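Local coordinates for protein arginase (Glaciozyma antarctica, PDB 5YNL) that probably hydrolyses L-arginine to L-ornithine and urea, as a cold-adapted arginase of a psychrophilic Antarctic yeast, at residues 264-269 with 311-316; 322-327 with 354-359; 173-178 with 268-273. One frame throughout, in Å; residues are numbered along the deposited sequence.

Contact 1: 264-269 with 311-316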
ATOM      1  N   LYS A 264      12.252   9.775  12.575  1.00 32.21           N
ATOM      2  CA  LYS A 264      11.741  11.095  12.279  1.00 35.00           C
ATOM      3  C   LYS A 264      10.976  11.139  10.944  1.00 34.07           C
ATOM      4  O   LYS A 264       9.989  11.857  10.797  1.00 33.78           O
ATOM      5  CB  LYS A 264      12.887  12.099  12.304  1.00 36.68           C
ATOM      6  CG  LYS A 264      12.405  13.513  12.298  1.00 37.70           C
ATOM      7  CD  LYS A 264      11.191  13.737  13.268  1.00 37.60           C
ATOM      8  CE  LYS A 264      11.029  15.226  13.583  1.00 37.66           C
ATOM      9  NZ  LYS A 264      12.248  15.780  14.292  1.00 37.87           N
ATOM     10  N   VAL A 265      11.410  10.347   9.978  1.00 29.15           N
ATOM     11  CA  VAL A 265      10.758  10.359   8.686  1.00 24.47           C
ATOM     12  C   VAL A 265       9.301   9.913   8.793  1.00 22.31           C
ATOM     13  O   VAL A 265       8.407  10.535   8.194  1.00 21.32           O
ATOM     14  CB  VAL A 265      11.507   9.512   7.644  1.00 21.68           C
ATOM     15  CG1 VAL A 265      10.581   9.131   6.480  1.00 18.55           C
ATOM     16  CG2 VAL A 265      12.723  10.269   7.122  1.00 23.66           C
ATOM     17  N   VAL A 266       9.048   8.855   9.552  1.00 21.65           N
ATOM     18  CA  VAL A 266       7.684   8.375   9.665  1.00 20.54           C
ATOM     19  C   VAL A 266       6.814   9.381  10.413  1.00 23.22           C
ATOM     20  O   VAL A 266       5.658   9.577  10.082  1.00 22.39           O
ATOM     21  CB  VAL A 266       7.597   6.997  10.357  1.00 20.02           C
ATOM     22  CG1 VAL A 266       6.128   6.610  10.560  1.00 20.04           C
ATOM     23  CG2 VAL A 266       8.319   5.977   9.512  1.00 17.18           C
ATOM     24  N   GLU A 267       7.373  10.033  11.413  1.00 26.61           N
ATOM     25  CA  GLU A 267       6.593  11.032  12.130  0.59 29.34           C
ATOM     26  C   GLU A 267       6.263  12.249  11.258  1.00 28.04           C
ATOM     27  O   GLU A 267       5.154  12.774  11.337  1.00 27.93           O
ATOM     28  CB  GLU A 267       7.263  11.461  13.445  0.59 32.40           C
ATOM     29  CG  GLU A 267       7.393  10.327  14.455  0.59 30.60           C
ATOM     30  CD  GLU A 267       6.074   9.602  14.759  0.59 29.33           C
ATOM     31  OE1 GLU A 267       5.810   8.515  14.171  0.59 27.77           O
ATOM     32  OE2 GLU A 267       5.305  10.110  15.611  0.59 29.85           O
ATOM     33  N   MET A 268       7.203  12.684  10.426  1.00 43.75           N
ATOM     34  CA  MET A 268       6.960  13.806   9.518  1.00 41.33           C
ATOM     35  C   MET A 268       5.929  13.420   8.452  1.00 37.12           C
ATOM     36  O   MET A 268       5.124  14.251   8.007  1.00 35.96           O
ATOM     37  CB  MET A 268       8.272  14.237   8.847  1.00 41.50           C
ATOM     38  CG  MET A 268       9.206  15.027   9.758  1.00 45.56           C
ATOM     39  SD  MET A 268      10.826  15.358   9.027  1.00 46.40           S
ATOM     40  CE  MET A 268      10.433  16.498   7.710  1.00 43.40           C
ATOM     41  N   ALA A 269       5.955  12.148   8.054  1.00 36.93           N
ATOM     42  CA  ALA A 269       5.033  11.638   7.054  1.00 33.51           C
ATOM     43  C   ALA A 269       3.663  11.636   7.652  1.00 34.29           C
ATOM     44  O   ALA A 269       2.722  12.145   7.042  1.00 33.28           O
ATOM     45  CB  ALA A 269       5.420  10.252   6.611  1.00 31.47           C
ATOM     46  N   GLY A 311      11.803  -1.128   7.217  1.00 33.44           N
ATOM     47  CA  GLY A 311      10.512  -1.517   6.660  1.00 33.18           C
ATOM     48  C   GLY A 311       9.590  -1.988   7.784  1.00 33.00           C
ATOM     49  O   GLY A 311       8.369  -1.752   7.779  1.00 32.86           O
ATOM     50  N   HIS A 312      10.189  -2.650   8.768  1.00 37.27           N
ATOM     51  CA  HIS A 312       9.449  -3.112   9.927  1.00 38.00           C
ATOM     52  C   HIS A 312       8.964  -1.962  10.815  1.00 37.51           C
ATOM     53  O   HIS A 312       7.794  -1.927  11.211  1.00 38.37           O
ATOM     54  CB  HIS A 312      10.312  -4.035  10.756  1.00 39.52           C
ATOM     55  CG  HIS A 312       9.557  -4.735  11.830  1.00 40.89           C
ATOM     56  ND1 HIS A 312       9.188  -6.052  11.727  1.00 42.53           N
ATOM     57  CD2 HIS A 312       9.098  -4.292  13.022  1.00 41.20           C
ATOM     58  CE1 HIS A 312       8.523  -6.399  12.824  1.00 43.79           C
ATOM     59  NE2 HIS A 312       8.456  -5.350  13.618  1.00 43.01           N
ATOM     60  N   TYR A 313       9.871  -1.045  11.157  1.00 21.88           N
ATOM     61  CA  TYR A 313       9.495   0.133  11.933  1.00 23.25           C
ATOM     62  C   TYR A 313       8.348   0.920  11.278  1.00 23.93           C
ATOM     63  O   TYR A 313       7.464   1.411  11.969  1.00 26.37           O
ATOM     64  CB  TYR A 313      10.692   1.052  12.225  1.00 23.98           C
ATOM     65  CG  TYR A 313      10.270   2.262  13.025  1.00 27.01           C
ATOM     66  CD1 TYR A 313      10.164   2.198  14.401  1.00 28.96           C
ATOM     67  CD2 TYR A 313       9.931   3.459  12.396  1.00 28.34           C
ATOM     68  CE1 TYR A 313       9.751   3.285  15.143  1.00 32.19           C
ATOM     69  CE2 TYR A 313       9.507   4.570  13.142  1.00 31.95           C
ATOM     70  CZ  TYR A 313       9.423   4.461  14.515  1.00 33.68           C
ATOM     71  OH  TYR A 313       9.007   5.532  15.262  1.00 36.39           O
ATOM     72  N   ILE A 314       8.356   1.050   9.959  1.00 21.08           N
ATOM     73  CA  ILE A 314       7.248   1.730   9.294  1.00 21.16           C
ATOM     74  C   ILE A 314       5.925   1.038   9.661  1.00 22.31           C
ATOM     75  O   ILE A 314       4.921   1.710   9.992  1.00 24.34           O
ATOM     76  CB  ILE A 314       7.408   1.752   7.750  1.00 19.78           C
ATOM     77  CG1 ILE A 314       8.684   2.503   7.344  1.00 19.64           C
ATOM     78  CG2 ILE A 314       6.203   2.377   7.075  1.00 19.87           C
ATOM     79  CD1 ILE A 314       8.813   2.715   5.794  1.00 19.40           C
ATOM     80  N   CYS A 315       5.925  -0.294   9.609  1.00 29.49           N
ATOM     81  CA  CYS A 315       4.721  -1.064   9.888  1.00 31.24           C
ATOM     82  C   CYS A 315       4.342  -0.984  11.350  1.00 34.12           C
ATOM     83  O   CYS A 315       3.162  -0.891  11.674  1.00 37.10           O
ATOM     84  CB  CYS A 315       4.889  -2.534   9.441  1.00 30.42           C
ATOM     85  SG  CYS A 315       4.989  -2.696   7.624  1.00 29.45           S
ATOM     86  N   GLU A 316       5.337  -0.982  12.233  1.00 27.74           N
ATOM     87  CA  GLU A 316       5.061  -0.874  13.657  1.00 30.92           C
ATOM     88  C   GLU A 316       4.513   0.518  13.962  1.00 33.68           C
ATOM     89  O   GLU A 316       3.473   0.657  14.605  1.00 36.76           O
ATOM     90  CB  GLU A 316       6.325  -1.141  14.483  1.00 29.88           C
ATOM     91  CG  GLU A 316       6.063  -1.814  15.823  1.00 31.96           C
ATOM     92  CD  GLU A 316       7.308  -2.501  16.409  1.00 30.09           C
ATOM     93  OE1 GLU A 316       8.379  -2.525  15.729  1.00 28.01           O
ATOM     94  OE2 GLU A 316       7.220  -3.013  17.572  1.00 31.46           O
TER
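Val266 meets Tyr313 and Ile314 through carbon alone, so the shortest sound polar bond here lies within one helix: Glu316 N donates to His312 O at 2.8 Å, holding the turn that presents both partners of the valine. This is helix-to-helix packing in the α/β arginase fold, where helices 254-273 and 308-320 lie next to each other against the parallel sheet. The CA atoms of Val266 and Ile314 come within 6.7 Å. Val266 sends its CB toward helix 308-320, with CG1 anti to the backbone N (chi1 175°) and CG2 beside that N. CG2 is thereby the methyl that touches both neighbours. Tyr313 has its CG anti to the backbone N (chi1 180°), which carries the ring out toward helix 254-273 although its CB does not point there. Ile262, one turn before Val266, touches both Tyr313 and Ile314. Ile314 also touches Ile231 of strand 228-233. Val266 CG2 lies 4.1 Å from Ile314 CG1, and the same methyl sits 4.1 Å from Tyr313 CE2, near the ring plane and so against its edge, not over a face.

Contact 2: 322-327 with 354-359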
ATOM      1  N   ASN A 322      -3.218   3.020  15.618  1.00 42.77           N
ATOM      2  CA  ASN A 322      -4.574   2.451  15.492  1.00 43.61           C
ATOM      3  C   ASN A 322      -5.396   2.963  14.297  1.00 43.85           C
ATOM      4  O   ASN A 322      -6.580   2.651  14.184  1.00 44.35           O
ATOM      5  CB  ASN A 322      -5.387   2.588  16.796  1.00 43.23           C
ATOM      6  CG  ASN A 322      -4.850   1.728  17.911  1.00 43.04           C
ATOM      7  OD1 ASN A 322      -4.529   0.552  17.702  1.00 43.89           O
ATOM      8  ND2 ASN A 322      -4.745   2.306  19.113  1.00 42.05           N
ATOM      9  N   LEU A 323      -4.764   3.725  13.404  1.00 30.73           N
ATOM     10  CA  LEU A 323      -5.483   4.350  12.285  1.00 30.11           C
ATOM     11  C   LEU A 323      -5.514   3.482  11.015  1.00 29.58           C
ATOM     12  O   LEU A 323      -6.243   3.777  10.065  1.00 29.42           O
ATOM     13  CB  LEU A 323      -4.904   5.737  11.977  1.00 28.98           C
ATOM     14  CG  LEU A 323      -4.836   6.692  13.187  1.00 29.71           C
ATOM     15  CD1 LEU A 323      -3.830   7.818  12.956  1.00 29.03           C
ATOM     16  CD2 LEU A 323      -6.200   7.271  13.517  1.00 31.08           C
ATOM     17  N   LEU A 324      -4.729   2.408  10.994  1.00 31.52           N
ATOM     18  CA  LEU A 324      -4.615   1.593   9.782  1.00 31.07           C
ATOM     19  C   LEU A 324      -5.911   0.822   9.432  1.00 33.17           C
ATOM     20  O   LEU A 324      -6.443   0.074  10.248  1.00 35.12           O
ATOM     21  CB  LEU A 324      -3.446   0.623   9.928  1.00 31.05           C
ATOM     22  CG  LEU A 324      -3.157  -0.302   8.746  1.00 31.04           C
ATOM     23  CD1 LEU A 324      -2.388   0.456   7.656  1.00 27.20           C
ATOM     24  CD2 LEU A 324      -2.371  -1.534   9.234  1.00 32.01           C
ATOM     25  N   VAL A 325      -6.409   1.004   8.214  1.00 37.34           N
ATOM     26  CA  VAL A 325      -7.542   0.207   7.758  1.00 39.43           C
ATOM     27  C   VAL A 325      -7.182  -0.682   6.568  1.00 40.21           C
ATOM     28  O   VAL A 325      -7.813  -1.712   6.356  1.00 42.29           O
ATOM     29  CB  VAL A 325      -8.754   1.075   7.391  1.00 39.29           C
ATOM     30  CG1 VAL A 325      -9.314   1.777   8.637  1.00 39.47           C
ATOM     31  CG2 VAL A 325      -8.369   2.094   6.313  1.00 37.16           C
ATOM     32  N   SER A 326      -6.160  -0.298   5.808  1.00 40.21           N
ATOM     33  CA  SER A 326      -5.735  -1.079   4.652  0.78 41.39           C
ATOM     34  C   SER A 326      -4.235  -1.175   4.514  1.00 39.97           C
ATOM     35  O   SER A 326      -3.513  -0.184   4.692  1.00 36.04           O
ATOM     36  CB  SER A 326      -6.310  -0.520   3.357  0.78 40.99           C
ATOM     37  OG  SER A 326      -7.600  -1.030   3.133  0.78 43.19           O
ATOM     38  N   LEU A 327      -3.790  -2.379   4.175  1.00 35.52           N
ATOM     39  CA  LEU A 327      -2.385  -2.712   4.023  1.00 31.24           C
ATOM     40  C   LEU A 327      -2.183  -3.459   2.710  1.00 32.67           C
ATOM     41  O   LEU A 327      -2.813  -4.515   2.490  1.00 34.45           O
ATOM     42  CB  LEU A 327      -1.963  -3.633   5.171  1.00 29.60           C
ATOM     43  CG  LEU A 327      -0.599  -4.321   5.088  1.00 26.54           C
ATOM     44  CD1 LEU A 327       0.518  -3.277   5.128  1.00 23.52           C
ATOM     45  CD2 LEU A 327      -0.472  -5.306   6.214  1.00 26.37           C
ATOM     46  N   ARG A 354       2.275  -9.196  10.164  1.00 34.31           N
ATOM     47  CA  ARG A 354       2.032  -9.417  11.594  0.62 38.44           C
ATOM     48  C   ARG A 354       2.198  -8.119  12.347  1.00 41.15           C
ATOM     49  O   ARG A 354       1.386  -7.766  13.195  1.00 42.16           O
ATOM     50  CB  ARG A 354       3.010 -10.448  12.170  0.62 42.99           C
ATOM     51  CG  ARG A 354       2.874 -11.844  11.579  0.62 41.42           C
ATOM     52  CD  ARG A 354       3.520 -12.896  12.477  0.62 44.10           C
ATOM     53  NE  ARG A 354       4.939 -12.653  12.751  0.62 47.97           N
ATOM     54  CZ  ARG A 354       5.948 -13.132  12.022  0.62 49.96           C
ATOM     55  NH1 ARG A 354       5.711 -13.876  10.951  0.62 49.20           N
ATOM     56  NH2 ARG A 354       7.197 -12.858  12.358  0.62 52.06           N
ATOM     57  N   CYS A 355       3.267  -7.430  11.999  1.00 47.35           N
ATOM     58  CA  CYS A 355       3.681  -6.203  12.601  1.00 50.45           C
ATOM     59  C   CYS A 355       2.662  -5.099  12.373  1.00 45.85           C
ATOM     60  O   CYS A 355       2.270  -4.379  13.298  1.00 50.50           O
ATOM     61  CB  CYS A 355       4.979  -5.817  11.920  1.00 47.35           C
ATOM     62  SG  CYS A 355       5.856  -4.633  12.819  1.00 47.01           S
ATOM     63  N   ALA A 356       2.235  -4.970  11.122  1.00 36.48           N
ATOM     64  CA  ALA A 356       1.301  -3.926  10.746  1.00 32.47           C
ATOM     65  C   ALA A 356      -0.016  -4.137  11.461  1.00 35.81           C
ATOM     66  O   ALA A 356      -0.726  -3.170  11.739  1.00 37.21           O
ATOM     67  CB  ALA A 356       1.087  -3.894   9.224  1.00 25.30           C
ATOM     68  N   LEU A 357      -0.333  -5.399  11.744  1.00 38.18           N
ATOM     69  CA  LEU A 357      -1.611  -5.767  12.331  1.00 39.02           C
ATOM     70  C   LEU A 357      -1.587  -5.707  13.865  1.00 45.44           C
ATOM     71  O   LEU A 357      -2.626  -5.840  14.512  1.00 45.53           O
ATOM     72  CB  LEU A 357      -2.083  -7.158  11.843  1.00 35.53           C
ATOM     73  CG  LEU A 357      -3.123  -7.072  10.722  1.00 32.03           C
ATOM     74  CD1 LEU A 357      -2.546  -6.317   9.559  1.00 29.99           C
ATOM     75  CD2 LEU A 357      -3.624  -8.442  10.250  1.00 33.90           C
ATOM     76  N   GLY A 358      -0.419  -5.497  14.453  1.00 42.22           N
ATOM     77  CA  GLY A 358      -0.369  -5.326  15.890  1.00 46.65           C
ATOM     78  C   GLY A 358       0.486  -6.294  16.682  1.00 47.61           C
ATOM     79  O   GLY A 358       0.296  -6.437  17.898  1.00 47.68           O
ATOM     80  N   GLU A 359       1.419  -6.965  16.011  1.00 59.94           N
ATOM     81  CA  GLU A 359       2.461  -7.689  16.728  1.00 60.71           C
ATOM     82  C   GLU A 359       3.454  -6.627  17.202  1.00 62.42           C
ATOM     83  O   GLU A 359       4.140  -6.006  16.387  1.00 63.16           O
ATOM     84  CB  GLU A 359       3.149  -8.723  15.831  1.00 59.93           C
TER
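Leu324 and Leu327 are the two bumps that strand 324-330 pushes at the end of helix 345-356, and Ala356 offers the shallow hollow between them. Both leucines hold CG anti to the backbone N (chi1 -179° for Leu324), which extends their branches outward from the sheet. Leu327 CD2 touches two residues: it lies 3.7 Å from Ala356 CB and 4.1 Å from Leu357 CD1, wedged between the alanine methyl and the leucine branch. Its other methyl, CD1, stands farther from Ala356 CB, at 4.2 Å. Leu324 takes a different part of the same residue, with CD2 set 3.4 Å from Ala356 O and 4.2 Å from Ala356 CB, so that a methyl rests on the carbonyl as well as on the side chain. That two residues three apart both face the helix departs from the alternation of a regular strand; the psi of -24° at Val325 is the evidence, and the side chains of Val325 and Ser326 point to the other side of the sheet. Leu357 has its CB turned aside, yet its CD1 comes back to the strand. Just beyond it the helix closes in a Schellman motif, in which Gly358 N bonds to Cys355 O at 3.1 Å and Glu359 N to Arg354 O at 2.9 Å, with Gly358 at positive phi. All four touching residues are buried. Around them, Ile318 of helix 308-320 packs on Leu324, and Cys315 of that helix on Ala356, while Leu147 of strand 147-152 meets Leu324 and Leu357, and Ile281 and Leu283 of strand 281-286 support Leu324 from the other adjoining strand of the parallel sheet.

Contact 3: 173-178 with 268-273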
ATOM      1  N   CYS A 173      -5.862   8.586   4.386  1.00 37.19           N
ATOM      2  CA  CYS A 173      -4.641   9.104   3.795  1.00 36.14           C
ATOM      3  C   CYS A 173      -3.810   7.929   3.274  1.00 34.09           C
ATOM      4  O   CYS A 173      -4.089   6.782   3.628  1.00 33.28           O
ATOM      5  CB  CYS A 173      -3.861   9.912   4.825  1.00 35.41           C
ATOM      6  SG  CYS A 173      -3.204   8.949   6.168  1.00 32.84           S
ATOM      7  N   LEU A 174      -2.801   8.187   2.444  1.00 31.17           N
ATOM      8  CA  LEU A 174      -2.084   7.084   1.815  1.00 29.77           C
ATOM      9  C   LEU A 174      -0.588   7.188   2.026  1.00 28.05           C
ATOM     10  O   LEU A 174       0.035   8.211   1.674  1.00 28.46           O
ATOM     11  CB  LEU A 174      -2.392   7.033   0.318  1.00 31.36           C
ATOM     12  CG  LEU A 174      -1.613   6.099  -0.634  1.00 31.56           C
ATOM     13  CD1 LEU A 174      -1.693   4.635  -0.213  1.00 31.96           C
ATOM     14  CD2 LEU A 174      -2.120   6.265  -2.073  1.00 33.80           C
ATOM     15  N   ILE A 175       0.000   6.136   2.594  1.00 26.79           N
ATOM     16  CA  ILE A 175       1.449   6.108   2.773  1.00 25.91           C
ATOM     17  C   ILE A 175       2.012   5.077   1.816  1.00 27.30           C
ATOM     18  O   ILE A 175       1.674   3.890   1.873  1.00 27.85           O
ATOM     19  CB  ILE A 175       1.833   5.785   4.218  1.00 23.82           C
ATOM     20  CG1 ILE A 175       1.307   6.888   5.129  1.00 24.06           C
ATOM     21  CG2 ILE A 175       3.375   5.669   4.392  1.00 22.32           C
ATOM     22  CD1 ILE A 175       1.637   6.646   6.557  1.00 22.69           C
ATOM     23  N   TRP A 176       2.853   5.538   0.910  1.00 25.59           N
ATOM     24  CA  TRP A 176       3.240   4.715  -0.209  1.00 27.67           C
ATOM     25  C   TRP A 176       4.722   4.422  -0.017  1.00 25.52           C
ATOM     26  O   TRP A 176       5.552   5.343   0.009  1.00 23.26           O
ATOM     27  CB  TRP A 176       2.987   5.503  -1.484  1.00 29.54           C
ATOM     28  CG  TRP A 176       3.205   4.786  -2.764  1.00 33.17           C
ATOM     29  CD1 TRP A 176       4.407   4.491  -3.359  1.00 33.60           C
ATOM     30  CD2 TRP A 176       2.192   4.347  -3.670  1.00 36.64           C
ATOM     31  NE1 TRP A 176       4.189   3.860  -4.565  1.00 38.12           N
ATOM     32  CE2 TRP A 176       2.841   3.761  -4.776  1.00 40.14           C
ATOM     33  CE3 TRP A 176       0.798   4.370  -3.639  1.00 36.76           C
ATOM     34  CZ2 TRP A 176       2.132   3.193  -5.842  1.00 44.50           C
ATOM     35  CZ3 TRP A 176       0.101   3.814  -4.691  1.00 40.20           C
ATOM     36  CH2 TRP A 176       0.765   3.237  -5.779  1.00 44.30           C
ATOM     37  N   VAL A 177       5.052   3.148   0.160  1.00 26.45           N
ATOM     38  CA  VAL A 177       6.431   2.749   0.393  1.00 23.07           C
ATOM     39  C   VAL A 177       6.963   1.995  -0.830  1.00 24.50           C
ATOM     40  O   VAL A 177       6.499   0.891  -1.164  1.00 27.59           O
ATOM     41  CB  VAL A 177       6.554   1.902   1.670  1.00 20.58           C
ATOM     42  CG1 VAL A 177       8.030   1.500   1.912  1.00 18.07           C
ATOM     43  CG2 VAL A 177       5.986   2.672   2.886  1.00 20.47           C
ATOM     44  N   ASP A 178       7.936   2.604  -1.509  1.00 26.65           N
ATOM     45  CA  ASP A 178       8.369   2.124  -2.824  1.00 28.89           C
ATOM     46  C   ASP A 178       9.613   2.886  -3.229  1.00 28.00           C
ATOM     47  O   ASP A 178       9.836   4.018  -2.780  1.00 27.09           O
ATOM     48  CB  ASP A 178       7.253   2.356  -3.865  1.00 34.34           C
ATOM     49  CG  ASP A 178       7.399   1.481  -5.110  1.00 39.21           C
ATOM     50  OD1 ASP A 178       8.478   1.516  -5.737  1.00 37.61           O
ATOM     51  OD2 ASP A 178       6.440   0.762  -5.468  1.00 45.04           O
ATOM     52  N   MET A 268       7.203  12.684  10.426  1.00 43.75           N
ATOM     53  CA  MET A 268       6.960  13.806   9.518  1.00 41.33           C
ATOM     54  C   MET A 268       5.929  13.420   8.452  1.00 37.12           C
ATOM     55  O   MET A 268       5.124  14.251   8.007  1.00 35.96           O
ATOM     56  CB  MET A 268       8.272  14.237   8.847  1.00 41.50           C
ATOM     57  CG  MET A 268       9.206  15.027   9.758  1.00 45.56           C
ATOM     58  SD  MET A 268      10.826  15.358   9.027  1.00 46.40           S
ATOM     59  CE  MET A 268      10.433  16.498   7.710  1.00 43.40           C
ATOM     60  N   ALA A 269       5.955  12.148   8.054  1.00 36.93           N
ATOM     61  CA  ALA A 269       5.033  11.638   7.054  1.00 33.51           C
ATOM     62  C   ALA A 269       3.663  11.636   7.652  1.00 34.29           C
ATOM     63  O   ALA A 269       2.722  12.145   7.042  1.00 33.28           O
ATOM     64  CB  ALA A 269       5.420  10.252   6.611  1.00 31.47           C
ATOM     65  N   LEU A 270       3.533  11.082   8.853  1.00 26.67           N
ATOM     66  CA  LEU A 270       2.242  11.162   9.582  1.00 28.22           C
ATOM     67  C   LEU A 270       1.776  12.598   9.794  1.00 29.61           C
ATOM     68  O   LEU A 270       0.599  12.911   9.571  1.00 29.71           O
ATOM     69  CB  LEU A 270       2.293  10.397  10.917  1.00 30.50           C
ATOM     70  CG  LEU A 270       2.317   8.868  10.766  1.00 29.11           C
ATOM     71  CD1 LEU A 270       2.535   8.188  12.122  1.00 31.74           C
ATOM     72  CD2 LEU A 270       1.015   8.378  10.134  1.00 28.05           C
ATOM     73  N   ASP A 271       2.680  13.485  10.197  1.00 31.26           N
ATOM     74  CA  ASP A 271       2.251  14.875  10.383  1.00 32.43           C
ATOM     75  C   ASP A 271       1.846  15.552   9.084  1.00 31.41           C
ATOM     76  O   ASP A 271       1.105  16.505   9.112  1.00 33.96           O
ATOM     77  CB  ASP A 271       3.309  15.727  11.106  1.00 34.23           C
ATOM     78  CG  ASP A 271       3.637  15.193  12.469  1.00 37.40           C
ATOM     79  OD1 ASP A 271       2.881  14.334  12.975  1.00 38.12           O
ATOM     80  OD2 ASP A 271       4.660  15.622  13.037  1.00 39.49           O
ATOM     81  N   HIS A 272       2.332  15.079   7.945  1.00 36.26           N
ATOM     82  CA  HIS A 272       1.926  15.743   6.713  1.00 37.45           C
ATOM     83  C   HIS A 272       0.531  15.300   6.275  1.00 38.04           C
ATOM     84  O   HIS A 272      -0.311  16.142   5.985  1.00 40.67           O
ATOM     85  CB  HIS A 272       2.936  15.547   5.584  1.00 36.55           C
ATOM     86  CG  HIS A 272       2.586  16.288   4.335  1.00 38.86           C
ATOM     87  ND1 HIS A 272       2.627  17.664   4.250  1.00 41.77           N
ATOM     88  CD2 HIS A 272       2.163  15.852   3.126  1.00 39.11           C
ATOM     89  CE1 HIS A 272       2.267  18.042   3.037  1.00 43.74           C
ATOM     90  NE2 HIS A 272       1.977  16.961   2.334  1.00 42.15           N
ATOM     91  N   VAL A 273       0.265  13.990   6.248  1.00 30.25           N
ATOM     92  CA  VAL A 273      -1.026  13.540   5.731  1.00 31.01           C
ATOM     93  C   VAL A 273      -2.073  13.375   6.830  1.00 31.65           C
ATOM     94  O   VAL A 273      -3.269  13.314   6.555  1.00 33.08           O
ATOM     95  CB  VAL A 273      -0.922  12.234   4.877  1.00 29.16           C
ATOM     96  CG1 VAL A 273      -0.095  12.480   3.625  1.00 29.32           C
ATOM     97  CG2 VAL A 273      -0.338  11.084   5.709  1.00 26.64           C
TER
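Cys173 and Val273 make the closest approach between strand 173-177 and the last turn of helix 254-273, with SG of the cysteine 3.6 Å from CG2 of the valine. The two CB atoms also face each other, Cys173 CB lying 3.7 Å from Val273 CB, and the CA atoms are only 6.0 Å apart, so the helix end comes close to the strand here. With SG between the backbone N and carbonyl carbon (chi1 67°), both CB and SG of Cys173 lie against Val273. Farther along, Ile175 CD1 touches Leu270 CD2 at 4.0 Å. These two side chains meet end against end but run at about a right angle to each other; each has a CB that points aside, and it is the extended outer part of the chain (chi2 180° for Ile175) that makes the meeting.

The second shell fixes both partners. Val273 N bonds to Ala269 O at 3.2 Å, keeping the final turn helical, and Val273 O accepts a hydrogen bond from Arg227. Backbone hydrogen bonds tie the strand to Pro280 and His282 on one flank and to Arg227 and Val229 on the other. Ile281 packs on both Cys173 and Leu270, while Ile175 is met by Val229 and Ile231 of one adjoining strand and by Leu283 of the other. This is the packing of a helix on an interior strand of the parallel arginase sheet.

Since the pairs across the contact join a sulfur or carbon to carbon, its cohesion rests on dispersion and the burial of apolar surface, with about 208 Å² covered over both sides, and the shape of the side chains, not directed polar bonds, sets the spacing.

How the contacts relate
Contacts 1 and 3 share Met268 and Ala269 on helix 254-273, and their centres are 9 Å apart: the helix meets strand 173-177 on one side and helix 308-320 on another. Ile314 CD1 also touches Val177 CG2 at 4.1 Å, joining the two directly. Helix 308-320 then leads into strand 324-330, and contact 2 follows with its centre 13 Å from contact 1; Cys315 CB lies 4.0 Å from Ala356 N. Contacts 2 and 3 do not touch, their nearest atoms being about 6 Å apart, but reach the same sheet. Asp178, ending segment 173-178, and nearby His180, Asp286 and Asp288 match the manganese-binding motifs of arginases, so contact 3 packs a strand that probably leads into the active site.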